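Local coordinates for activated BY transcription factor SSRB (Salmonella enterica, PDB 2WNW), which belongs to glycosyl hydrolase family 30 and joins a TIM-barrel domain to a beta-sandwich domain, at residues A[73-78]-A[350-355]; A[304-309]-A[363-368]; A[46-51]-A[375-380]. One frame throughout, in Å; residues are numbered along the deposited sequence.

Contact 1. Residues A[73-78]-A[350-355]; sequences SLYFSA and APIQYD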
loop_
_atom_site.group_PDB
_atom_site.type_symbol
_atom_site.label_atom_id
_atom_site.label_comp_id
_atom_site.label_asym_id
_atom_site.label_seq_id
_atom_site.Cartn_x
_atom_site.Cartn_y
_atom_site.Cartn_z
ATOM N N SER A 73 -0.306 29.026 -21.458
ATOM C CA SER A 73 0.397 29.448 -20.247
ATOM C C SER A 73 -0.059 28.635 -19.038
ATOM O O SER A 73 0.746 28.246 -18.192
ATOM C CB SER A 73 0.143 30.933 -19.971
ATOM O OG SER A 73 0.628 31.738 -21.030
ATOM N N LEU A 74 -1.362 28.392 -18.964
ATOM C CA LEU A 74 -1.948 27.636 -17.861
ATOM C C LEU A 74 -1.351 26.241 -17.732
ATOM O O LEU A 74 -1.107 25.754 -16.631
ATOM C CB LEU A 74 -3.459 27.513 -18.073
ATOM C CG LEU A 74 -4.446 28.295 -17.198
ATOM C CD1 LEU A 74 -3.761 29.392 -16.409
ATOM C CD2 LEU A 74 -5.531 28.848 -18.099
ATOM N N TYR A 75 -1.119 25.604 -18.871
ATOM C CA TYR A 75 -0.589 24.250 -18.898
ATOM C C TYR A 75 0.926 24.130 -19.003
ATOM O O TYR A 75 1.531 23.291 -18.337
ATOM C CB TYR A 75 -1.211 23.493 -20.070
ATOM C CG TYR A 75 -2.432 22.660 -19.748
ATOM C CD1 TYR A 75 -3.491 22.577 -20.654
ATOM C CD2 TYR A 75 -2.492 21.881 -18.589
ATOM C CE1 TYR A 75 -4.573 21.736 -20.427
ATOM C CE2 TYR A 75 -3.579 21.028 -18.350
ATOM C CZ TYR A 75 -4.611 20.960 -19.278
ATOM O OH TYR A 75 -5.665 20.095 -19.090
ATOM N N PHE A 76 1.540 24.973 -19.826
ATOM C CA PHE A 76 2.973 24.856 -20.049
ATOM C C PHE A 76 3.911 25.918 -19.498
ATOM O O PHE A 76 5.127 25.814 -19.660
ATOM C CB PHE A 76 3.197 24.656 -21.543
ATOM C CG PHE A 76 2.323 23.585 -22.125
ATOM C CD1 PHE A 76 1.146 23.911 -22.791
ATOM C CD2 PHE A 76 2.633 22.243 -21.930
ATOM C CE1 PHE A 76 0.289 22.916 -23.251
ATOM C CE2 PHE A 76 1.779 21.239 -22.386
ATOM C CZ PHE A 76 0.607 21.576 -23.045
ATOM N N SER A 77 3.360 26.931 -18.842
ATOM C CA SER A 77 4.192 27.969 -18.246
ATOM C C SER A 77 4.877 27.372 -17.024
ATOM O O SER A 77 4.265 26.610 -16.274
ATOM C CB SER A 77 3.337 29.163 -17.813
ATOM O OG SER A 77 4.058 30.005 -16.929
ATOM N N ALA A 78 6.147 27.713 -16.831
ATOM C CA ALA A 78 6.903 27.213 -15.693
ATOM C C ALA A 78 6.319 27.746 -14.388
ATOM O O ALA A 78 6.560 27.190 -13.316
ATOM C CB ALA A 78 8.363 27.625 -15.820
ATOM N N ALA A 350 -12.279 16.708 -19.814
ATOM C CA ALA A 350 -10.853 17.018 -19.921
ATOM C C ALA A 350 -10.663 18.094 -18.855
ATOM O O ALA A 350 -11.591 18.859 -18.577
ATOM C CB ALA A 350 -10.508 17.563 -21.311
ATOM N N PRO A 351 -9.476 18.164 -18.231
ATOM C CA PRO A 351 -9.256 19.177 -17.192
ATOM C C PRO A 351 -9.618 20.592 -17.618
ATOM O O PRO A 351 -10.011 21.414 -16.791
ATOM C CB PRO A 351 -7.776 19.009 -16.854
ATOM C CG PRO A 351 -7.580 17.523 -17.042
ATOM C CD PRO A 351 -8.304 17.278 -18.357
ATOM N N ILE A 352 -9.468 20.878 -18.907
ATOM C CA ILE A 352 -9.835 22.185 -19.430
ATOM C C ILE A 352 -10.745 21.966 -20.625
ATOM O O ILE A 352 -10.465 21.136 -21.491
ATOM C CB ILE A 352 -8.604 23.019 -19.871
ATOM C CG1 ILE A 352 -7.755 23.375 -18.651
ATOM C CG2 ILE A 352 -9.065 24.303 -20.568
ATOM C CD1 ILE A 352 -6.590 24.302 -18.957
ATOM N N GLN A 353 -11.858 22.688 -20.647
ATOM C CA GLN A 353 -12.797 22.587 -21.749
ATOM C C GLN A 353 -13.043 23.981 -22.299
ATOM O O GLN A 353 -12.948 24.974 -21.573
ATOM C CB GLN A 353 -14.092 21.914 -21.286
ATOM C CG GLN A 353 -13.917 20.406 -21.105
ATOM C CD GLN A 353 -15.162 19.714 -20.592
ATOM O OE1 GLN A 353 -15.469 19.763 -19.400
ATOM N NE2 GLN A 353 -15.894 19.071 -21.495
ATOM N N TYR A 354 -13.342 24.055 -23.590
ATOM C CA TYR A 354 -13.537 25.340 -24.239
ATOM C C TYR A 354 -14.828 25.479 -25.037
ATOM O O TYR A 354 -15.209 24.592 -25.802
ATOM C CB TYR A 354 -12.326 25.623 -25.137
ATOM C CG TYR A 354 -12.442 26.874 -25.971
ATOM C CD1 TYR A 354 -12.721 26.800 -27.332
ATOM C CD2 TYR A 354 -12.265 28.135 -25.399
ATOM C CE1 TYR A 354 -12.819 27.949 -28.111
ATOM C CE2 TYR A 354 -12.361 29.293 -26.170
ATOM C CZ TYR A 354 -12.637 29.191 -27.522
ATOM O OH TYR A 354 -12.729 30.326 -28.291
ATOM N N ASP A 355 -15.492 26.611 -24.839
ATOM C CA ASP A 355 -16.737 26.933 -25.524
ATOM C C ASP A 355 -16.419 27.989 -26.580
ATOM O O ASP A 355 -16.210 29.162 -26.264
ATOM C CB ASP A 355 -17.754 27.453 -24.505
ATOM C CG ASP A 355 -18.904 28.204 -25.145
ATOM O OD1 ASP A 355 -19.326 27.841 -26.266
ATOM O OD2 ASP A 355 -19.395 29.157 -24.507
#
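Y75, in the last turn of helix 65-76, and I352, at the start of strand 352-355, mark the closest approach of the two backbones, 9.5 Å from CA to CA, so only side chains bridge the gap and no hydrogen bond crosses it. In the TIM barrel this helix lies between the first and second barrel strands, 48-51 and 85-90. Strand 352-355 is the middle strand of a small three-stranded sheet, between 332-336, which continues the eighth barrel strand, and 360-363. The contact therefore ties an early helix of the barrel wall to the small sheet that follows the eighth barrel strand. The side chains of Y75 and I352 come from opposite directions and meet in a CH-pi contact: I352 CD1 stands 3.6 Å above the phenol plane, displaced toward the rim on the side of Y75 CE1. Its line to the ring centroid is 27° off the normal. I352 reaches this place because CG1 lies beside the backbone N (chi1 -66°) and CD1 continues outward in an extended chain. P351 crosses the tyrosine at about a right angle and touches at the ring edge rather than over a face. Other aromatic rings frame the phenol: Y83 stacks on it, while F71 and W367 meet it at steep angles. All three touching residues are buried, and the phenol oxygen is satisfied by a hydrogen bond to L333 O on the neighbouring strand 332-336. At that same oxygen the proline packs in, with P351 CB 3.3 Å from Y75 OH and P351 CG 3.8 Å from it.

Contact 2. Residues A[304-309]-A[363-368]; sequences GSQIRH and RNHSWY. With PO4 (phosphate ion), chain D.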
loop_
_atom_site.group_PDB
_atom_site.type_symbol
_atom_site.label_atom_id
_atom_site.label_comp_id
_atom_site.label_asym_id
_atom_site.label_seq_id
_atom_site.Cartn_x
_atom_site.Cartn_y
_atom_site.Cartn_z
ATOM N N GLY A 304 -22.631 15.831 -7.508
ATOM C CA GLY A 304 -21.341 15.347 -7.048
ATOM C C GLY A 304 -20.300 14.994 -8.096
ATOM O O GLY A 304 -19.218 14.535 -7.746
ATOM N N SER A 305 -20.601 15.216 -9.371
ATOM C CA SER A 305 -19.651 14.872 -10.429
ATOM C C SER A 305 -18.250 15.470 -10.278
ATOM O O SER A 305 -17.258 14.745 -10.356
ATOM C CB SER A 305 -20.223 15.237 -11.803
ATOM O OG SER A 305 -20.568 16.606 -11.876
ATOM N N GLN A 306 -18.151 16.779 -10.064
ATOM C CA GLN A 306 -16.835 17.389 -9.928
ATOM C C GLN A 306 -16.027 16.827 -8.761
ATOM O O GLN A 306 -14.821 16.599 -8.892
ATOM C CB GLN A 306 -16.951 18.910 -9.806
ATOM C CG GLN A 306 -17.303 19.591 -11.125
ATOM C CD GLN A 306 -16.378 19.160 -12.257
ATOM O OE1 GLN A 306 -16.822 18.589 -13.259
ATOM N NE2 GLN A 306 -15.087 19.423 -12.097
ATOM N N ILE A 307 -16.681 16.599 -7.625
ATOM C CA ILE A 307 -15.988 16.052 -6.465
ATOM C C ILE A 307 -15.516 14.629 -6.751
ATOM O O ILE A 307 -14.413 14.249 -6.352
ATOM C CB ILE A 307 -16.896 16.057 -5.205
ATOM C CG1 ILE A 307 -16.886 17.451 -4.573
ATOM C CG2 ILE A 307 -16.415 15.019 -4.197
ATOM C CD1 ILE A 307 -15.516 17.884 -4.039
ATOM N N ARG A 308 -16.347 13.845 -7.440
ATOM C CA ARG A 308 -15.974 12.472 -7.777
ATOM C C ARG A 308 -14.769 12.449 -8.713
ATOM O O ARG A 308 -13.895 11.594 -8.586
ATOM C CB ARG A 308 -17.128 11.726 -8.458
ATOM C CG ARG A 308 -18.310 11.367 -7.554
ATOM C CD ARG A 308 -19.090 10.202 -8.159
ATOM N NE ARG A 308 -19.484 10.470 -9.541
ATOM C CZ ARG A 308 -20.514 11.233 -9.883
ATOM N NH1 ARG A 308 -21.255 11.794 -8.942
ATOM N NH2 ARG A 308 -20.805 11.448 -11.157
ATOM N N HIS A 309 -14.738 13.380 -9.663
ATOM C CA HIS A 309 -13.633 13.457 -10.616
ATOM C C HIS A 309 -12.355 13.873 -9.898
ATOM O O HIS A 309 -11.265 13.379 -10.197
ATOM C CB HIS A 309 -13.981 14.443 -11.731
ATOM C CG HIS A 309 -15.168 14.030 -12.546
ATOM N ND1 HIS A 309 -15.696 14.816 -13.547
ATOM C CD2 HIS A 309 -15.936 12.915 -12.499
ATOM C CE1 HIS A 309 -16.739 14.204 -14.081
ATOM N NE2 HIS A 309 -16.906 13.049 -13.463
ATOM N N ARG A 363 -11.954 25.524 -16.342
ATOM C CA ARG A 363 -11.069 24.593 -15.647
ATOM C C ARG A 363 -11.859 23.743 -14.659
ATOM O O ARG A 363 -12.451 24.265 -13.710
ATOM C CB ARG A 363 -9.972 25.354 -14.897
ATOM C CG ARG A 363 -8.835 25.837 -15.779
ATOM C CD ARG A 363 -7.855 26.678 -14.991
ATOM N NE ARG A 363 -8.448 27.950 -14.592
ATOM C CZ ARG A 363 -7.857 28.828 -13.789
ATOM N NH1 ARG A 363 -6.653 28.572 -13.295
ATOM N NH2 ARG A 363 -8.472 29.963 -13.480
ATOM N N ASN A 364 -11.868 22.433 -14.885
ATOM C CA ASN A 364 -12.586 21.515 -14.010
ATOM C C ASN A 364 -11.769 21.187 -12.763
ATOM O O ASN A 364 -10.582 21.503 -12.694
ATOM C CB ASN A 364 -12.934 20.236 -14.776
ATOM C CG ASN A 364 -13.964 20.479 -15.862
ATOM O OD1 ASN A 364 -15.043 21.006 -15.591
ATOM N ND2 ASN A 364 -13.638 20.103 -17.097
ATOM N N HIS A 365 -12.404 20.555 -11.779
ATOM C CA HIS A 365 -11.716 20.200 -10.539
ATOM C C HIS A 365 -10.431 19.415 -10.803
ATOM O O HIS A 365 -9.422 19.616 -10.126
ATOM C CB HIS A 365 -12.636 19.371 -9.630
ATOM C CG HIS A 365 -13.624 20.187 -8.848
ATOM N ND1 HIS A 365 -14.216 21.326 -9.351
ATOM C CD2 HIS A 365 -14.152 20.004 -7.615
ATOM C CE1 HIS A 365 -15.068 21.807 -8.462
ATOM N NE2 HIS A 365 -15.048 21.023 -7.400
ATOM N N SER A 366 -10.473 18.517 -11.781
ATOM C CA SER A 366 -9.311 17.697 -12.111
ATOM C C SER A 366 -8.069 18.526 -12.435
ATOM O O SER A 366 -6.956 18.124 -12.110
ATOM C CB SER A 366 -9.640 16.770 -13.283
ATOM O OG SER A 366 -10.020 17.519 -14.423
ATOM N N TRP A 367 -8.252 19.683 -13.063
ATOM C CA TRP A 367 -7.112 20.533 -13.399
ATOM C C TRP A 367 -6.377 20.936 -12.119
ATOM O O TRP A 367 -5.150 20.889 -12.064
ATOM C CB TRP A 367 -7.571 21.792 -14.146
ATOM C CG TRP A 367 -6.431 22.610 -14.704
ATOM C CD1 TRP A 367 -5.762 22.392 -15.875
ATOM C CD2 TRP A 367 -5.817 23.757 -14.099
ATOM N NE1 TRP A 367 -4.766 23.334 -16.039
ATOM C CE2 TRP A 367 -4.778 24.182 -14.962
ATOM C CE3 TRP A 367 -6.040 24.467 -12.910
ATOM C CZ2 TRP A 367 -3.963 25.286 -14.672
ATOM C CZ3 TRP A 367 -5.231 25.565 -12.621
ATOM C CH2 TRP A 367 -4.204 25.961 -13.501
ATOM N N TYR A 368 -7.128 21.321 -11.090
ATOM C CA TYR A 368 -6.517 21.720 -9.822
ATOM C C TYR A 368 -5.941 20.514 -9.088
ATOM O O TYR A 368 -4.920 20.624 -8.415
ATOM C CB TYR A 368 -7.531 22.437 -8.924
ATOM C CG TYR A 368 -8.108 23.681 -9.553
ATOM C CD1 TYR A 368 -9.326 23.642 -10.229
ATOM C CD2 TYR A 368 -7.412 24.889 -9.513
ATOM C CE1 TYR A 368 -9.838 24.775 -10.853
ATOM C CE2 TYR A 368 -7.915 26.030 -10.137
ATOM C CZ TYR A 368 -9.125 25.965 -10.805
ATOM O OH TYR A 368 -9.615 27.081 -11.441
HETATM P P PO4 D . -23.917 12.600 -6.599
HETATM O O1 PO4 D . -24.824 13.450 -7.384
HETATM O O2 PO4 D . -23.708 13.193 -5.264
HETATM O O3 PO4 D . -24.497 11.242 -6.465
HETATM O O4 PO4 D . -22.635 12.513 -7.286
#
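Q306 CB sits squarely over one face of the H365 imidazole, 3.5 Å from the ring centroid and 1° off its normal, a nearly ideal CH-pi contact. F15 meets the same ring edge-to-face. The Q306 amide stands steeply to the imidazole, the planes 77° apart, but is tilted only 34° from the N364 amide. CB alone stands over the ring; CG lies just past its rim near ND1 and CE1, and the bend at chi2 (-51°) turns the amide back toward N364. There N364 CB packs against the end of the glutamine side chain, the two side chains crossing at about a right angle. I307 starts out pointing away from H365, yet its end swings back, bringing I307 CD1 to 4.4 Å from H365 CD2. The two segments lead into helices 305-322 and 365-374, the helices that follow the seventh and eighth strands of the TIM barrel, so neighbouring helices of the wall touch near their starts. N364 is buried; its ND2 is held by A350 O and Q353 OE1, which fixes the amide against the small sheet that follows the eighth strand. R308 takes no part across the contact; its guanidinium lies with one face over S305 CA and is salt-bridged to D302 and E300. A phosphate ion, probably from the crystallisation liquor, lies at the same helix start. G304 N donates a weak hydrogen bond to phosphate O1, 3.2 Å long with an angle of 163° at the hydrogen, and the positive end of the helix probably favours the anion there.

Contact 3. Residues A[46-51]-A[375-380]; sequences DGFGGS and RYVRPG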
loop_
_atom_site.group_PDB
_atom_site.type_symbol
_atom_site.label_atom_id
_atom_site.label_comp_id
_atom_site.label_asym_id
_atom_site.label_seq_id
_atom_site.Cartn_x
_atom_site.Cartn_y
_atom_site.Cartn_z
ATOM N N ASP A 46 9.636 10.909 -14.079
ATOM C CA ASP A 46 9.981 11.702 -15.253
ATOM C C ASP A 46 9.171 12.976 -15.471
ATOM O O ASP A 46 9.569 13.827 -16.270
ATOM C CB ASP A 46 9.902 10.826 -16.509
ATOM C CG ASP A 46 10.825 9.620 -16.436
ATOM O OD1 ASP A 46 11.844 9.707 -15.724
ATOM O OD2 ASP A 46 10.544 8.594 -17.095
ATOM N N GLY A 47 8.041 13.114 -14.783
ATOM C CA GLY A 47 7.237 14.314 -14.945
ATOM C C GLY A 47 5.728 14.124 -14.952
ATOM O O GLY A 47 5.217 13.063 -14.581
ATOM N N PHE A 48 5.021 15.169 -15.379
ATOM C CA PHE A 48 3.558 15.179 -15.447
ATOM C C PHE A 48 3.109 15.889 -16.719
ATOM O O PHE A 48 3.783 16.802 -17.201
ATOM C CB PHE A 48 2.956 15.934 -14.250
ATOM C CG PHE A 48 3.326 15.363 -12.915
ATOM C CD1 PHE A 48 4.595 15.564 -12.384
ATOM C CD2 PHE A 48 2.411 14.600 -12.200
ATOM C CE1 PHE A 48 4.947 15.009 -11.154
ATOM C CE2 PHE A 48 2.752 14.043 -10.975
ATOM C CZ PHE A 48 4.024 14.247 -10.451
ATOM N N GLY A 49 1.964 15.481 -17.256
ATOM C CA GLY A 49 1.459 16.120 -18.455
ATOM C C GLY A 49 0.120 15.582 -18.913
ATOM O O GLY A 49 -0.560 14.864 -18.178
ATOM N N GLY A 50 -0.254 15.944 -20.138
ATOM C CA GLY A 50 -1.510 15.511 -20.717
ATOM C C GLY A 50 -1.324 15.117 -22.172
ATOM O O GLY A 50 -0.200 15.115 -22.680
ATOM N N SER A 51 -2.420 14.820 -22.861
ATOM C CA SER A 51 -2.315 14.374 -24.244
ATOM C C SER A 51 -2.805 15.309 -25.334
ATOM O O SER A 51 -3.813 16.001 -25.187
ATOM C CB SER A 51 -3.031 13.034 -24.402
ATOM O OG SER A 51 -2.600 12.110 -23.419
ATOM N N ARG A 375 2.590 21.277 -10.504
ATOM C CA ARG A 375 3.096 22.631 -10.314
ATOM C C ARG A 375 4.326 22.678 -9.414
ATOM O O ARG A 375 5.088 23.650 -9.443
ATOM C CB ARG A 375 2.005 23.527 -9.709
ATOM C CG ARG A 375 0.754 23.653 -10.569
ATOM C CD ARG A 375 -0.384 24.323 -9.808
ATOM N NE ARG A 375 -0.223 25.772 -9.710
ATOM C CZ ARG A 375 -0.489 26.624 -10.697
ATOM N NH1 ARG A 375 -0.932 26.181 -11.868
ATOM N NH2 ARG A 375 -0.325 27.927 -10.509
ATOM N N TYR A 376 4.544 21.620 -8.640
ATOM C CA TYR A 376 5.654 21.609 -7.691
ATOM C C TYR A 376 6.703 20.513 -7.816
ATOM O O TYR A 376 7.825 20.684 -7.340
ATOM C CB TYR A 376 5.072 21.590 -6.275
ATOM C CG TYR A 376 3.903 22.536 -6.136
ATOM C CD1 TYR A 376 4.095 23.918 -6.134
ATOM C CD2 TYR A 376 2.596 22.053 -6.107
ATOM C CE1 TYR A 376 3.013 24.793 -6.117
ATOM C CE2 TYR A 376 1.511 22.916 -6.092
ATOM C CZ TYR A 376 1.724 24.284 -6.102
ATOM O OH TYR A 376 0.647 25.136 -6.144
ATOM N N VAL A 377 6.350 19.391 -8.436
ATOM C CA VAL A 377 7.294 18.286 -8.591
ATOM C C VAL A 377 7.948 18.364 -9.969
ATOM O O VAL A 377 7.262 18.459 -10.988
ATOM C CB VAL A 377 6.575 16.923 -8.417
ATOM C CG1 VAL A 377 7.581 15.787 -8.485
ATOM C CG2 VAL A 377 5.835 16.897 -7.079
ATOM N N ARG A 378 9.277 18.321 -9.995
ATOM C CA ARG A 378 10.023 18.428 -11.248
ATOM C C ARG A 378 10.576 17.106 -11.762
ATOM O O ARG A 378 10.773 16.159 -11.000
ATOM C CB ARG A 378 11.192 19.403 -11.072
ATOM C CG ARG A 378 10.809 20.789 -10.574
ATOM C CD ARG A 378 11.802 21.227 -9.509
ATOM N NE ARG A 378 11.625 22.611 -9.079
ATOM C CZ ARG A 378 12.172 23.120 -7.977
ATOM N NH1 ARG A 378 12.923 22.357 -7.192
ATOM N NH2 ARG A 378 11.983 24.396 -7.665
ATOM N N PRO A 379 10.843 17.028 -13.078
ATOM C CA PRO A 379 11.387 15.805 -13.672
ATOM C C PRO A 379 12.681 15.445 -12.950
ATOM O O PRO A 379 13.464 16.330 -12.608
ATOM C CB PRO A 379 11.636 16.212 -15.121
ATOM C CG PRO A 379 10.554 17.207 -15.378
ATOM C CD PRO A 379 10.587 18.044 -14.116
ATOM N N GLY A 380 12.898 14.156 -12.706
ATOM C CA GLY A 380 14.108 13.730 -12.021
ATOM C C GLY A 380 13.954 13.589 -10.516
ATOM O O GLY A 380 14.806 12.996 -9.850
#
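F48 and V377 supply the apolar part of this contact: F48 CE1 lies 3.7 Å from V377 CB and 3.8 Å from V377 CG1. The valine places CG1 anti to its backbone N (chi1 -176°), and this is the methyl that joins CB against the phenyl group. The F48 CA-CB bond does not head straight for the other segment; with CG set beside the backbone N (chi1 -59°), the end of the ring comes nearer. A second, closer approach is of ring carbon to backbone. P379 lays CB 3.4 Å from D46 O and CG 3.6 Å from the same oxygen, beside the tightest backbone passage, where the CA atoms of G47 and P379 are 4.6 Å apart. G47 has a positive phi (141°) at which a beta carbon would jam against the preceding carbonyl, and G47 CA lies 4.4 Å from P379 CG. No hydrogen bond joins the segments; their polar groups turn to other partners. The D46 carboxylate makes salt bridges with K289 and K138, F48 N bonds to T84, and R378 pairs with D402. The segment 46-51 leads into strand 48-51, the first of the closed eight-stranded TIM barrel, and backbone bonds of G47 to F328 and G49 to D330 join it to the eighth strand, 327-330. The loop 375-380 runs from helix 365-374 to strand 382-388 of the beta-sandwich sheet, with F48 lodged among V377, C374, F328 and F321 of helix 305-322.

From the N terminus, 46-51 opens the widest loop, which contact 3 closes only at 375-380, bringing the first barrel strand to the link leading into the beta sandwich. Contacts 1 and 2 nest inside it. Contact 1 starts at 73-78 and contact 2 at 304-309; 350-355 then comes before 363-368, so these two loops cross. Together they join a helix between the first and second strands, the small sheet after the eighth strand and the last two barrel helices. Contacts 1 and 2 touch directly, through a probable hydrogen bond between the N364 and P351 backbones and packing of P351 on S366. W367 packs on R375, linking contact 2 to contact 3.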